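Local coordinates for protein putative dehydrogenase (Pseudarthrobacter phenanthrenivorans, PDB 6A3F) that catalyses the NAD(+)-dependent oxidation of levoglucosan to 3-dehydrolevoglucosan, acting as a homotetramer of the Gfo/Idh/MocA family, at residues Gln22-Gly31 with Asp93-Thr101; Gly172-Thr180 with Phe274-Val282. All blocks are in the same frame, centred on the assembly; numbering follows the deposited sequence.

Contact 1 of 2, residues Gln22-Gly31 with Asp93-Thr101; sequences QNLNVGLIGG and DIHVVDIAT
Gly-27 and Ile-29 of strand 23-30 bond in parallel to Val-96, Asp-98 and Ala-100 of strand 96-100, the first and fourth strands in the 3-2-1-4-5-6 order of the Rossmann fold. Backbone bonds make the ladder: Gly-27 N gives to Val-96 O (2.8 Å), Asp-98 N to Gly-27 O, Ile-29 N to Asp-98 O, and Ala-100 N to Ile-29 O. The ladder ends beside Gly-30, of the probable GxGxxG turn, and Thr-101, an NADH-binding residue.

Side chains also meet on both faces. One is apolar: Ile-29 reaches with CD1 to Val-97 CG1 (3.8 Å) and with CG2 to Thr-101 CG2 (3.7 Å), under helices 85-89 and 106-115. On the other, the Leu-28 methyl CD1 sits beside the carboxylate carbon CG of Asp-98 (3.5 Å), whose OD2 is held by Tyr-42 and His-38.

Polar groups lock the opening end. Asn-25 O accepts from both His-95 N and Val-96 N, and Asn-25 ND2 gives to Asp-93 O (2.9 Å). With CG anti to its carbonyl carbon (chi1 -52°), His-95 turns its ring edge to the neighbouring strand, where ND1 receives Asn-25 N at 2.9 Å, almost straight (178°) and in the ring plane.

Contact 2 of 2, residues Gly172-Thr180 with Phe274-Val282; sequences GRILSFRGT and FANGAVGSV
Strands 174-182 and 279-285 are the one parallel pair in the mixed, otherwise antiparallel sheet of the C-terminal substrate-binding domain, and Leu-175 to Gly-179 meet Ala-278 to Val-282 along it. Val-279 N gives to Leu-175 O (3.0 Å), Phe-177 N to Val-279 O, and Gly-179 N to Ser-281 O (2.9 Å). Before the second strand, a type I turn from Phe-274 to Gly-277 reverses the chain out of strand 267-274. Asn-276 OD1 accepts from Ala-278 N in an Asx turn, and Ala-278 CB comes to 3.4 Å from Leu-175 O.

On the face of Phe-177 and Val-282 the contact is apolar. Phe-177 CG stands anti to the backbone N (chi1 170°), and the ring meets Val-282 CG2 at its edge, 4.0 Å from CE1. Phe-274 brings CE2 to 4.1 Å from Phe-177 CB. Helix 206-221 covers this side through Ala-218 and Val-214.

The face of Ser-176, Arg-178, Val-279 and Ser-281 is mostly polar and looks to a second subunit, whose Glu-267 bonds Ser-176 OG. The Arg-178 chain bends at chi2 (59°), bringing CD to 3.4 Å from Ser-281 OG and aiming NH1 at that oxygen, 2.9 Å away and near the guanidinium plane. A water lies 2.7 Å from Ser-281 OG. NH1 and NH2 thus each have a partner, Ser-281 OG and, by a salt bridge, Glu-283 of the same chain; the glutamate's carboxylate probably eases the approach of Arg-178 of the second subunit, while Ser-281 helps to fix the guanidinium's direction.

Overall arrangement
One chain applies the same device, a parallel strand pair, to two different ends. Both segments of contact 1 precede those of contact 2, and the centre of the chain falls between the two contacts, whose own centres are 37 Å apart and whose nearest atoms are about 21 Å apart. Contact 1 belongs to the nucleotide-binding domain and reaches the cofactor site directly: it holds Thr-101, whose side chain is about 3 Å from that of His-106, another NADH-binding residue. Contact 2 lies near, but not in, the sugar site, the side chain of Val-282 about 9 Å from that of levoglucosan-binding His-213, while its other face joins a second subunit.

Contact 1 of 2, residues Gln22-Gly31 with Asp93-Thr101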
loop_
_atom_site.group_PDB
_atom_site.type_symbol
_atom_site.label_atom_id
_atom_site.label_comp_id
_atom_site.label_asym_id
_atom_site.label_seq_id
_atom_site.Cartn_x
_atom_site.Cartn_y
_atom_site.Cartn_z
ATOM N N GLN B 22 -7.246 33.781 -30.288
ATOM C CA GLN B 22 -6.408 33.613 -31.460
ATOM C C GLN B 22 -6.112 32.121 -31.686
ATOM O O GLN B 22 -5.912 31.339 -30.743
ATOM C CB GLN B 22 -5.115 34.418 -31.286
ATOM C CG GLN B 22 -4.451 34.798 -32.609
ATOM C CD GLN B 22 -3.054 35.349 -32.433
ATOM O OE1 GLN B 22 -2.718 35.895 -31.380
ATOM N NE2 GLN B 22 -2.230 35.209 -33.465
ATOM N N ASN B 23 -6.069 31.753 -32.954
ATOM C CA ASN B 23 -5.478 30.503 -33.392
ATOM C C ASN B 23 -3.946 30.623 -33.360
ATOM O O ASN B 23 -3.400 31.589 -33.867
ATOM C CB ASN B 23 -5.963 30.145 -34.785
ATOM C CG ASN B 23 -7.408 29.716 -34.818
ATOM O OD1 ASN B 23 -8.026 29.457 -33.794
ATOM N ND2 ASN B 23 -7.953 29.610 -36.015
ATOM N N LEU B 24 -3.254 29.683 -32.711
ATOM C CA LEU B 24 -1.788 29.637 -32.705
ATOM C C LEU B 24 -1.338 28.333 -33.384
ATOM O O LEU B 24 -1.701 27.213 -32.963
ATOM C CB LEU B 24 -1.251 29.746 -31.276
ATOM C CG LEU B 24 -1.339 31.124 -30.617
ATOM C CD1 LEU B 24 -1.059 31.008 -29.151
ATOM C CD2 LEU B 24 -0.378 32.132 -31.236
ATOM N N ASN B 25 -0.574 28.500 -34.467
ATOM C CA ASN B 25 -0.185 27.418 -35.331
ATOM C C ASN B 25 1.092 26.801 -34.752
ATOM O O ASN B 25 2.116 27.462 -34.596
ATOM C CB ASN B 25 -0.002 27.883 -36.783
ATOM C CG ASN B 25 -1.297 28.267 -37.466
ATOM O OD1 ASN B 25 -2.313 27.601 -37.320
ATOM N ND2 ASN B 25 -1.260 29.314 -38.271
ATOM N N VAL B 26 0.994 25.512 -34.460
ATOM C CA VAL B 26 2.092 24.733 -33.888
ATOM C C VAL B 26 2.778 23.932 -34.981
ATOM O O VAL B 26 2.105 23.207 -35.737
ATOM C CB VAL B 26 1.592 23.759 -32.796
ATOM C CG1 VAL B 26 2.722 22.902 -32.252
ATOM C CG2 VAL B 26 0.875 24.501 -31.684
ATOM N N GLY B 27 4.104 24.029 -34.975
ATOM C CA GLY B 27 4.965 23.101 -35.662
ATOM C C GLY B 27 5.646 22.148 -34.691
ATOM O O GLY B 27 6.399 22.595 -33.846
ATOM N N LEU B 28 5.348 20.862 -34.798
ATOM C CA LEU B 28 5.997 19.803 -34.001
ATOM C C LEU B 28 7.147 19.204 -34.811
ATOM O O LEU B 28 6.957 18.773 -35.934
ATOM C CB LEU B 28 4.928 18.749 -33.686
ATOM C CG LEU B 28 5.381 17.466 -32.996
ATOM C CD1 LEU B 28 5.979 17.777 -31.642
ATOM C CD2 LEU B 28 4.231 16.495 -32.832
ATOM N N ILE B 29 8.326 19.183 -34.228
ATOM C CA ILE B 29 9.501 18.598 -34.876
ATOM C C ILE B 29 9.842 17.317 -34.123
ATOM O O ILE B 29 10.228 17.390 -32.938
ATOM C CB ILE B 29 10.671 19.607 -34.873
ATOM C CG1 ILE B 29 10.261 20.909 -35.566
ATOM C CG2 ILE B 29 11.929 18.991 -35.473
ATOM C CD1 ILE B 29 11.262 22.035 -35.407
ATOM N N GLY B 30 9.655 16.173 -34.799
ATOM C CA GLY B 30 10.055 14.862 -34.292
ATOM C C GLY B 30 9.059 14.334 -33.260
ATOM O O GLY B 30 7.882 14.446 -33.441
ATOM N N GLY B 31 9.541 13.749 -32.175
ATOM C CA GLY B 31 8.650 13.284 -31.126
ATOM C C GLY B 31 8.595 11.776 -31.010
ATOM O O GLY B 31 8.154 11.292 -29.979
ATOM N N ASP B 93 3.937 32.091 -40.622
ATOM C CA ASP B 93 2.623 31.771 -40.053
ATOM C C ASP B 93 2.620 30.673 -38.999
ATOM O O ASP B 93 1.537 30.185 -38.615
ATOM C CB ASP B 93 1.675 31.338 -41.179
ATOM C CG ASP B 93 1.331 32.497 -42.079
ATOM O OD1 ASP B 93 1.077 33.605 -41.555
ATOM O OD2 ASP B 93 1.367 32.312 -43.305
ATOM N N ILE B 94 3.807 30.189 -38.664
ATOM C CA ILE B 94 3.946 29.303 -37.499
ATOM C C ILE B 94 4.255 30.158 -36.272
ATOM O O ILE B 94 5.180 30.975 -36.302
ATOM C CB ILE B 94 5.012 28.242 -37.763
ATOM C CG1 ILE B 94 4.641 27.409 -38.992
ATOM C CG2 ILE B 94 5.282 27.396 -36.518
ATOM C CD1 ILE B 94 3.422 26.560 -38.844
ATOM N N HIS B 95 3.464 29.985 -35.209
ATOM C CA HIS B 95 3.603 30.793 -34.007
ATOM C C HIS B 95 4.419 30.065 -32.935
ATOM O O HIS B 95 5.118 30.708 -32.185
ATOM C CB HIS B 95 2.237 31.217 -33.496
ATOM C CG HIS B 95 1.411 31.863 -34.550
ATOM N ND1 HIS B 95 0.383 31.195 -35.184
ATOM C CD2 HIS B 95 1.512 33.083 -35.136
ATOM C CE1 HIS B 95 -0.152 31.995 -36.084
ATOM N NE2 HIS B 95 0.535 33.149 -36.078
ATOM N N VAL B 96 4.332 28.737 -32.916
ATOM C CA VAL B 96 4.881 27.907 -31.836
ATOM C C VAL B 96 5.686 26.757 -32.439
ATOM O O VAL B 96 5.185 26.021 -33.286
ATOM C CB VAL B 96 3.755 27.355 -30.937
ATOM C CG1 VAL B 96 4.316 26.419 -29.888
ATOM C CG2 VAL B 96 2.950 28.471 -30.268
ATOM N N VAL B 97 6.895 26.568 -31.935
ATOM C CA VAL B 97 7.693 25.422 -32.286
ATOM C C VAL B 97 7.838 24.483 -31.078
ATOM O O VAL B 97 8.254 24.921 -29.999
ATOM C CB VAL B 97 9.063 25.880 -32.794
ATOM C CG1 VAL B 97 9.985 24.723 -33.098
ATOM C CG2 VAL B 97 8.874 26.774 -34.008
ATOM N N ASP B 98 7.425 23.243 -31.314
ATOM C CA ASP B 98 7.528 22.132 -30.352
ATOM C C ASP B 98 8.701 21.250 -30.774
ATOM O O ASP B 98 8.617 20.540 -31.776
ATOM C CB ASP B 98 6.233 21.308 -30.306
ATOM C CG ASP B 98 6.203 20.264 -29.190
ATOM O OD1 ASP B 98 7.296 19.802 -28.786
ATOM O OD2 ASP B 98 5.075 19.907 -28.725
ATOM N N ILE B 99 9.776 21.305 -29.977
ATOM C CA ILE B 99 10.998 20.572 -30.257
ATOM C C ILE B 99 10.997 19.273 -29.435
ATOM O O ILE B 99 11.238 19.284 -28.204
ATOM C CB ILE B 99 12.260 21.403 -29.967
ATOM C CG1 ILE B 99 12.225 22.811 -30.562
ATOM C CG2 ILE B 99 13.485 20.610 -30.439
ATOM C CD1 ILE B 99 13.410 23.631 -30.182
ATOM N N ALA B 100 10.805 18.142 -30.125
ATOM C CA ALA B 100 10.724 16.867 -29.478
ATOM C C ALA B 100 11.735 15.894 -30.105
ATOM O O ALA B 100 11.505 14.718 -30.169
ATOM C CB ALA B 100 9.327 16.345 -29.589
ATOM N N THR B 101 12.858 16.405 -30.565
ATOM C CA THR B 101 13.918 15.544 -31.073
ATOM C C THR B 101 14.791 15.043 -29.907
ATOM O O THR B 101 14.779 15.606 -28.780
ATOM C CB THR B 101 14.834 16.348 -32.018
ATOM O OG1 THR B 101 15.532 17.319 -31.236
ATOM C CG2 THR B 101 14.118 17.086 -33.135
#

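Contact 2 of 2, residues Gly172-Thr180 with Phe274-Val282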
loop_
_atom_site.group_PDB
_atom_site.type_symbol
_atom_site.label_atom_id
_atom_site.label_comp_id
_atom_site.label_asym_id
_atom_site.label_seq_id
_atom_site.Cartn_x
_atom_site.Cartn_y
_atom_site.Cartn_z
ATOM N N GLY B 172 5.692 23.526 7.580
ATOM C CA GLY B 172 6.784 24.288 8.180
ATOM C C GLY B 172 7.914 24.552 7.193
ATOM O O GLY B 172 7.688 24.619 5.980
ATOM N N ARG B 173 9.125 24.647 7.721
ATOM C CA ARG B 173 10.271 24.868 6.882
ATOM C C ARG B 173 10.818 23.521 6.413
ATOM O O ARG B 173 10.878 22.568 7.174
ATOM C CB ARG B 173 11.368 25.620 7.632
ATOM C CG ARG B 173 11.007 27.062 7.986
ATOM C CD ARG B 173 10.859 27.916 6.750
ATOM N NE ARG B 173 10.700 29.337 7.046
ATOM C CZ ARG B 173 11.689 30.216 7.199
ATOM N NH1 ARG B 173 12.948 29.853 7.045
ATOM N NH2 ARG B 173 11.389 31.483 7.451
ATOM N N ILE B 174 11.298 23.492 5.188
ATOM C CA ILE B 174 11.892 22.255 4.688
ATOM C C ILE B 174 13.320 22.053 5.229
ATOM O O ILE B 174 14.152 22.947 5.100
ATOM C CB ILE B 174 11.849 22.252 3.158
ATOM C CG1 ILE B 174 10.399 22.244 2.662
ATOM C CG2 ILE B 174 12.687 21.093 2.625
ATOM C CD1 ILE B 174 10.246 22.303 1.173
ATOM N N LEU B 175 13.612 20.835 5.727
ATOM C CA LEU B 175 14.913 20.434 6.221
ATOM C C LEU B 175 15.617 19.505 5.221
ATOM O O LEU B 175 16.832 19.625 5.018
ATOM C CB LEU B 175 14.747 19.716 7.546
ATOM C CG LEU B 175 13.933 20.462 8.580
ATOM C CD1 LEU B 175 13.835 19.627 9.840
ATOM C CD2 LEU B 175 14.518 21.862 8.802
ATOM N N SER B 176 14.873 18.513 4.682
ATOM C CA SER B 176 15.496 17.406 4.000
ATOM C C SER B 176 14.582 16.943 2.851
ATOM O O SER B 176 13.349 16.925 2.951
ATOM C CB SER B 176 15.819 16.301 4.988
ATOM O OG SER B 176 16.805 15.405 4.498
ATOM N N PHE B 177 15.225 16.620 1.707
ATOM C CA PHE B 177 14.570 16.167 0.491
ATOM C C PHE B 177 15.262 14.896 -0.005
ATOM O O PHE B 177 16.492 14.797 -0.034
ATOM C CB PHE B 177 14.617 17.256 -0.602
ATOM C CG PHE B 177 14.177 16.841 -1.995
ATOM C CD1 PHE B 177 15.042 16.184 -2.855
ATOM C CD2 PHE B 177 12.877 17.054 -2.432
ATOM C CE1 PHE B 177 14.616 15.769 -4.108
ATOM C CE2 PHE B 177 12.473 16.690 -3.702
ATOM C CZ PHE B 177 13.337 16.027 -4.538
ATOM N N ARG B 178 14.440 13.928 -0.404
ATOM C CA ARG B 178 14.886 12.663 -1.024
ATOM C C ARG B 178 14.095 12.569 -2.321
ATOM O O ARG B 178 12.866 12.605 -2.262
ATOM C CB ARG B 178 14.675 11.445 -0.099
ATOM C CG ARG B 178 14.892 10.079 -0.768
ATOM C CD ARG B 178 16.319 9.944 -1.350
ATOM N NE ARG B 178 16.588 8.599 -1.843
ATOM C CZ ARG B 178 17.730 8.158 -2.337
ATOM N NH1 ARG B 178 18.798 8.953 -2.381
ATOM N NH2 ARG B 178 17.757 6.917 -2.804
ATOM N N GLY B 179 14.752 12.424 -3.463
ATOM C CA GLY B 179 14.002 12.216 -4.700
ATOM C C GLY B 179 14.612 11.117 -5.540
ATOM O O GLY B 179 15.851 10.961 -5.586
ATOM N N THR B 180 13.739 10.293 -6.163
ATOM C CA THR B 180 14.276 9.186 -6.958
ATOM C C THR B 180 13.514 9.075 -8.276
ATOM O O THR B 180 12.391 9.529 -8.419
ATOM C CB THR B 180 14.275 7.834 -6.253
ATOM O OG1 THR B 180 12.945 7.318 -6.165
ATOM C CG2 THR B 180 15.025 7.838 -4.936
ATOM N N PHE B 274 21.284 22.508 -0.395
ATOM C CA PHE B 274 20.466 23.506 -0.998
ATOM C C PHE B 274 20.953 24.910 -0.572
ATOM O O PHE B 274 21.444 25.072 0.551
ATOM C CB PHE B 274 18.997 23.318 -0.606
ATOM C CG PHE B 274 18.345 22.128 -1.267
ATOM C CD1 PHE B 274 17.807 22.236 -2.542
ATOM C CD2 PHE B 274 18.332 20.897 -0.620
ATOM C CE1 PHE B 274 17.223 21.130 -3.140
ATOM C CE2 PHE B 274 17.728 19.797 -1.218
ATOM C CZ PHE B 274 17.185 19.923 -2.481
ATOM N N ALA B 275 20.721 25.881 -1.448
ATOM C CA ALA B 275 20.993 27.327 -1.178
ATOM C C ALA B 275 20.327 27.771 0.129
ATOM O O ALA B 275 20.947 28.508 0.871
ATOM C CB ALA B 275 20.549 28.198 -2.328
ATOM N N ASN B 276 19.117 27.302 0.436
ATOM C CA ASN B 276 18.399 27.737 1.630
ATOM C C ASN B 276 18.829 26.968 2.897
ATOM O O ASN B 276 18.244 27.211 3.935
ATOM C CB ASN B 276 16.901 27.641 1.378
ATOM C CG ASN B 276 16.415 26.209 1.243
ATOM O OD1 ASN B 276 17.102 25.294 1.662
ATOM N ND2 ASN B 276 15.245 26.052 0.647
ATOM N N GLY B 277 19.839 26.095 2.871
ATOM C CA GLY B 277 20.362 25.388 4.032
ATOM C C GLY B 277 19.763 23.995 4.213
ATOM O O GLY B 277 20.274 23.204 5.027
ATOM N N ALA B 278 18.713 23.655 3.469
ATOM C CA ALA B 278 18.225 22.251 3.465
ATOM C C ALA B 278 19.268 21.319 2.855
ATOM O O ALA B 278 20.230 21.766 2.190
ATOM C CB ALA B 278 16.918 22.139 2.742
ATOM N N VAL B 279 19.087 20.027 3.108
ATOM C CA VAL B 279 19.955 19.007 2.566
ATOM C C VAL B 279 19.089 18.015 1.783
ATOM O O VAL B 279 17.867 17.998 1.895
ATOM C CB VAL B 279 20.766 18.267 3.639
ATOM C CG1 VAL B 279 21.741 19.179 4.401
ATOM C CG2 VAL B 279 19.874 17.502 4.611
ATOM N N GLY B 280 19.712 17.217 0.945
ATOM C CA GLY B 280 18.936 16.182 0.260
ATOM C C GLY B 280 19.789 15.252 -0.583
ATOM O O GLY B 280 21.013 15.294 -0.601
ATOM N N SER B 281 19.097 14.442 -1.367
ATOM C CA SER B 281 19.761 13.470 -2.220
ATOM C C SER B 281 18.786 13.070 -3.335
ATOM O O SER B 281 17.573 13.168 -3.140
ATOM C CB SER B 281 20.318 12.282 -1.458
ATOM O OG SER B 281 19.321 11.387 -0.986
ATOM N N VAL B 282 19.355 12.807 -4.515
ATOM C CA VAL B 282 18.648 12.361 -5.716
ATOM C C VAL B 282 19.327 11.079 -6.225
ATOM O O VAL B 282 20.578 10.977 -6.256
ATOM C CB VAL B 282 18.604 13.453 -6.805
ATOM C CG1 VAL B 282 18.240 12.859 -8.170
ATOM C CG2 VAL B 282 17.665 14.585 -6.442
HETATM O O HOH W 1 17.920 12.522 0.982
#